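Local coordinates for protein RickCE (PDB 5HAM) that probably acts as a cysteine protease of the CE clan, a bacterial effector of Rickettsia bellii with deubiquitinase activity, at residues K203-D207 against Q208-G212; L169-S172 against I173-G177. One frame throughout, in Å; residues are numbered along the deposited sequence.

Interaction 1: residues K203-D207 against Q208-G212; sequences KQQTD and QSACG
The methyl of A210 sits squarely over the face of the Q205 side-chain amide, with A210 CB 3.6 Å from Q205 CD. CG of Q205 stands anti to the backbone N (chi1 -178°) and the extended chain carries the amide out alongside A210; chi3 near -24° leaves its face toward the methyl. A second, smaller packing contact puts D207 CB 3.4 Å from S209 OG, while the D207 carboxylate points off from the turn.

The layout is as in CE-clan cysteine proteases, where a glutamine six residues before the nucleophilic cysteine serves the oxyanion hole. By that analogy Q205 and C211 are the probable counterparts.

Among the polar contacts, A210 N donates to D207 O at 2.9 Å with an N-H...O angle of 155°, the donor standing well above the carbonyl plane. It closes the turn leading into helix 211-223, on which C211 lies; a weak bond from C211 N to Q208 O follows. One water accepts from Q208 N at 2.8 Å and gives a weak bond to T206 O, linking the two across the bend. Farther back, the amide of Q204 is held by N218 and the L229 carbonyl.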
loop_
_atom_site.group_PDB
_atom_site.type_symbol
_atom_site.label_atom_id
_atom_site.label_comp_id
_atom_site.label_asym_id
_atom_site.label_seq_id
_atom_site.Cartn_x
_atom_site.Cartn_y
_atom_site.Cartn_z
ATOM N N LYS A 203 15.345 8.567 0.515
ATOM C CA LYS A 203 15.660 7.197 0.839
ATOM C C LYS A 203 16.039 7.173 2.305
ATOM O O LYS A 203 16.904 7.938 2.742
ATOM C CB LYS A 203 16.819 6.677 -0.019
ATOM C CG LYS A 203 17.257 5.277 0.362
ATOM C CD LYS A 203 18.630 4.923 -0.201
ATOM C CE LYS A 203 18.560 3.753 -1.186
ATOM N NZ LYS A 203 19.920 3.234 -1.584
ATOM N N GLN A 204 15.387 6.307 3.068
ATOM C CA GLN A 204 15.663 6.239 4.496
ATOM C C GLN A 204 16.260 4.904 4.903
ATOM O O GLN A 204 17.285 4.858 5.576
ATOM C CB GLN A 204 14.411 6.580 5.307
ATOM C CG GLN A 204 14.101 8.036 5.214
ATOM C CD GLN A 204 12.702 8.387 5.669
ATOM O OE1 GLN A 204 11.746 7.646 5.421
ATOM N NE2 GLN A 204 12.571 9.533 6.340
ATOM N N GLN A 205 15.634 3.820 4.474
ATOM C CA GLN A 205 16.158 2.491 4.762
ATOM C C GLN A 205 15.670 1.535 3.698
ATOM O O GLN A 205 14.502 1.577 3.308
ATOM C CB GLN A 205 15.715 2.028 6.151
ATOM C CG GLN A 205 16.278 0.667 6.544
ATOM C CD GLN A 205 16.245 0.437 8.033
ATOM O OE1 GLN A 205 16.227 1.384 8.816
ATOM N NE2 GLN A 205 16.231 -0.827 8.439
ATOM N N THR A 206 16.551 0.668 3.214
ATOM C CA THR A 206 16.171 -0.218 2.112
ATOM C C THR A 206 15.594 -1.558 2.547
ATOM O O THR A 206 15.297 -2.392 1.713
ATOM C CB THR A 206 17.321 -0.456 1.140
ATOM O OG1 THR A 206 18.407 -1.073 1.836
ATOM C CG2 THR A 206 17.785 0.863 0.567
ATOM N N ASP A 207 15.426 -1.764 3.846
ATOM C CA ASP A 207 14.694 -2.929 4.316
ATOM C C ASP A 207 13.198 -2.671 4.209
ATOM O O ASP A 207 12.685 -1.694 4.768
ATOM C CB ASP A 207 15.052 -3.258 5.762
ATOM C CG ASP A 207 16.539 -3.421 5.964
ATOM O OD1 ASP A 207 17.307 -3.012 5.070
ATOM O OD2 ASP A 207 16.940 -3.949 7.021
ATOM N N GLN A 208 12.500 -3.550 3.499
ATOM C CA GLN A 208 11.055 -3.427 3.390
ATOM C C GLN A 208 10.393 -3.590 4.762
ATOM O O GLN A 208 9.286 -3.117 4.981
ATOM C CB GLN A 208 10.470 -4.419 2.369
ATOM C CG GLN A 208 8.973 -4.221 2.134
ATOM C CD GLN A 208 8.555 -4.551 0.720
ATOM O OE1 GLN A 208 9.396 -4.663 -0.178
ATOM N NE2 GLN A 208 7.248 -4.717 0.511
ATOM N N SER A 209 11.081 -4.238 5.690
ATOM C CA SER A 209 10.571 -4.346 7.051
ATOM C C SER A 209 10.407 -2.967 7.698
ATOM O O SER A 209 9.579 -2.785 8.588
ATOM C CB SER A 209 11.501 -5.211 7.906
ATOM O OG SER A 209 12.834 -4.734 7.839
ATOM N N ALA A 210 11.198 -1.999 7.247
ATOM C CA ALA A 210 11.237 -0.699 7.903
ATOM C C ALA A 210 10.225 0.301 7.338
ATOM O O ALA A 210 10.031 1.371 7.925
ATOM C CB ALA A 210 12.660 -0.117 7.885
ATOM N N CYS A 211 9.574 -0.058 6.225
ATOM C CA CYS A 211 8.540 0.797 5.601
ATOM C C CYS A 211 7.474 1.330 6.542
ATOM O O CYS A 211 7.135 2.509 6.488
ATOM C CB CYS A 211 7.852 0.081 4.433
ATOM S SG CYS A 211 8.939 -0.105 3.011
ATOM N N GLY A 212 6.935 0.474 7.401
ATOM C CA GLY A 212 5.902 0.919 8.319
ATOM C C GLY A 212 6.450 1.815 9.419
ATOM O O GLY A 212 5.767 2.746 9.880
HETATM O O HOH W 1 13.804 -5.337 1.844
#

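Interaction 2: residues L169-S172 against I173-G177; sequences LGNS and INYDG
N171 and S172 meet Y175 and N174 where an ST turn and a type I beta turn, both beginning at S172, lead into helix 175-188. The N171 side chain lies against the Y175 ring at an oblique tilt, amide and ring planes 47° apart. N171 holds its CG beside its own backbone N (chi1 -56°), whereas Y175 CG is anti to its backbone N (chi1 -176°), and these two settings bring amide and ring together. The carboxamide rests near the CD1-CE1 bond of the ring; N171 CG comes to 3.5 Å from Y175 CD1. The main polar hold on N171 lies elsewhere, in a bond from its ND2 to D167, which fixes how the amide is presented to the tyrosine. Beyond the pair, the ring of Y175 makes an edge-to-face contact with H146, and D199 accepts from I173 N.

S172 turns its hydroxyl forward to the following peptides: N174 N donates to S172 OG at 2.9 Å, a capping bond. The beta turn is closed by Y175 N donating to S172 O at 3.2 Å. S172 therefore takes two backbone N-H groups, one on its side chain and one on its carbonyl. S172 O also lies 3.4 Å from Y175 CB, beside the N-H it accepts from.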
loop_
_atom_site.group_PDB
_atom_site.type_symbol
_atom_site.label_atom_id
_atom_site.label_comp_id
_atom_site.label_asym_id
_atom_site.label_seq_id
_atom_site.Cartn_x
_atom_site.Cartn_y
_atom_site.Cartn_z
ATOM N N LEU A 169 11.952 3.508 1.234
ATOM C CA LEU A 169 12.838 2.669 0.426
ATOM C C LEU A 169 13.603 3.451 -0.638
ATOM O O LEU A 169 14.503 2.904 -1.279
ATOM C CB LEU A 169 12.047 1.546 -0.266
ATOM C CG LEU A 169 11.412 0.440 0.588
ATOM C CD1 LEU A 169 10.398 -0.364 -0.223
ATOM C CD2 LEU A 169 12.480 -0.474 1.181
ATOM N N GLY A 170 13.226 4.713 -0.848
ATOM C CA GLY A 170 13.889 5.553 -1.835
ATOM C C GLY A 170 13.323 5.506 -3.258
ATOM O O GLY A 170 13.983 5.933 -4.196
ATOM N N ASN A 171 12.114 4.973 -3.433
ATOM C CA ASN A 171 11.404 5.082 -4.713
ATOM C C ASN A 171 10.688 6.415 -4.810
ATOM O O ASN A 171 10.307 6.990 -3.790
ATOM C CB ASN A 171 10.345 3.994 -4.858
ATOM C CG ASN A 171 10.910 2.619 -4.707
ATOM O OD1 ASN A 171 11.655 2.148 -5.564
ATOM N ND2 ASN A 171 10.548 1.952 -3.613
ATOM N N SER A 172 10.483 6.903 -6.028
ATOM C CA SER A 172 9.716 8.129 -6.203
ATOM C C SER A 172 8.243 7.763 -6.075
ATOM O O SER A 172 7.898 6.591 -6.037
ATOM C CB SER A 172 9.961 8.741 -7.582
ATOM O OG SER A 172 9.152 8.096 -8.558
ATOM N N ILE A 173 7.385 8.781 -6.042
ATOM C CA ILE A 173 5.939 8.606 -6.010
ATOM C C ILE A 173 5.406 7.946 -7.290
ATOM O O ILE A 173 4.242 7.565 -7.341
ATOM C CB ILE A 173 5.225 9.971 -5.776
ATOM C CG1 ILE A 173 3.786 9.784 -5.322
ATOM C CG2 ILE A 173 5.267 10.869 -7.014
ATOM C CD1 ILE A 173 3.054 11.088 -5.264
ATOM N N ASN A 174 6.265 7.806 -8.310
ATOM C CA ASN A 174 5.890 7.189 -9.592
ATOM C C ASN A 174 6.066 5.692 -9.621
ATOM O O ASN A 174 5.807 5.052 -10.627
ATOM C CB ASN A 174 6.704 7.780 -10.735
ATOM C CG ASN A 174 6.353 9.224 -10.992
ATOM O OD1 ASN A 174 5.177 9.582 -11.069
ATOM N ND2 ASN A 174 7.362 10.066 -11.090
ATOM N N TYR A 175 6.548 5.156 -8.514
ATOM C CA TYR A 175 6.712 3.730 -8.332
ATOM C C TYR A 175 5.595 2.884 -8.973
ATOM O O TYR A 175 4.402 3.144 -8.784
ATOM C CB TYR A 175 6.784 3.440 -6.834
ATOM C CG TYR A 175 7.043 2.002 -6.559
ATOM C CD1 TYR A 175 8.323 1.480 -6.689
ATOM C CD2 TYR A 175 6.013 1.154 -6.196
ATOM C CE1 TYR A 175 8.574 0.163 -6.445
ATOM C CE2 TYR A 175 6.246 -0.171 -5.964
ATOM C CZ TYR A 175 7.535 -0.667 -6.089
ATOM O OH TYR A 175 7.781 -1.993 -5.857
ATOM N N ASP A 176 6.002 1.879 -9.736
ATOM C CA ASP A 176 5.085 0.888 -10.301
ATOM C C ASP A 176 4.037 1.485 -11.259
ATOM O O ASP A 176 2.825 1.351 -11.048
ATOM C CB ASP A 176 4.443 0.043 -9.181
ATOM C CG ASP A 176 3.780 -1.221 -9.711
ATOM O OD1 ASP A 176 4.257 -1.724 -10.753
ATOM O OD2 ASP A 176 2.778 -1.692 -9.102
ATOM N N GLY A 177 4.522 2.156 -12.303
ATOM C CA GLY A 177 3.683 2.680 -13.365
ATOM C C GLY A 177 2.827 3.905 -13.072
ATOM O O GLY A 177 1.806 4.129 -13.728
#

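Overall arrangement
Both interactions lie in the RickCE-like catalytic domain, one part of a longer effector. Interaction 2 precedes interaction 1 along the chain, and their centres lie 13 Å apart, yet they meet through L169. L169 CG packs 3.5 Å from C211 SG, and L169 CD2 comes 3.4 Å from T206 O, placing the 169-172 loop beside the probable nucleophile. K203 CB touches G170 CA at 3.6 Å, while Q204 and Q205 have backbone bonds to S168. H146, which contacts L169, N171 and Y175, and D167, which binds N171, are the plausible histidine and acidic members of a CE-clan catalytic triad. Interaction 2 would then border the active site, and interaction 1 would supply its cysteine and glutamine.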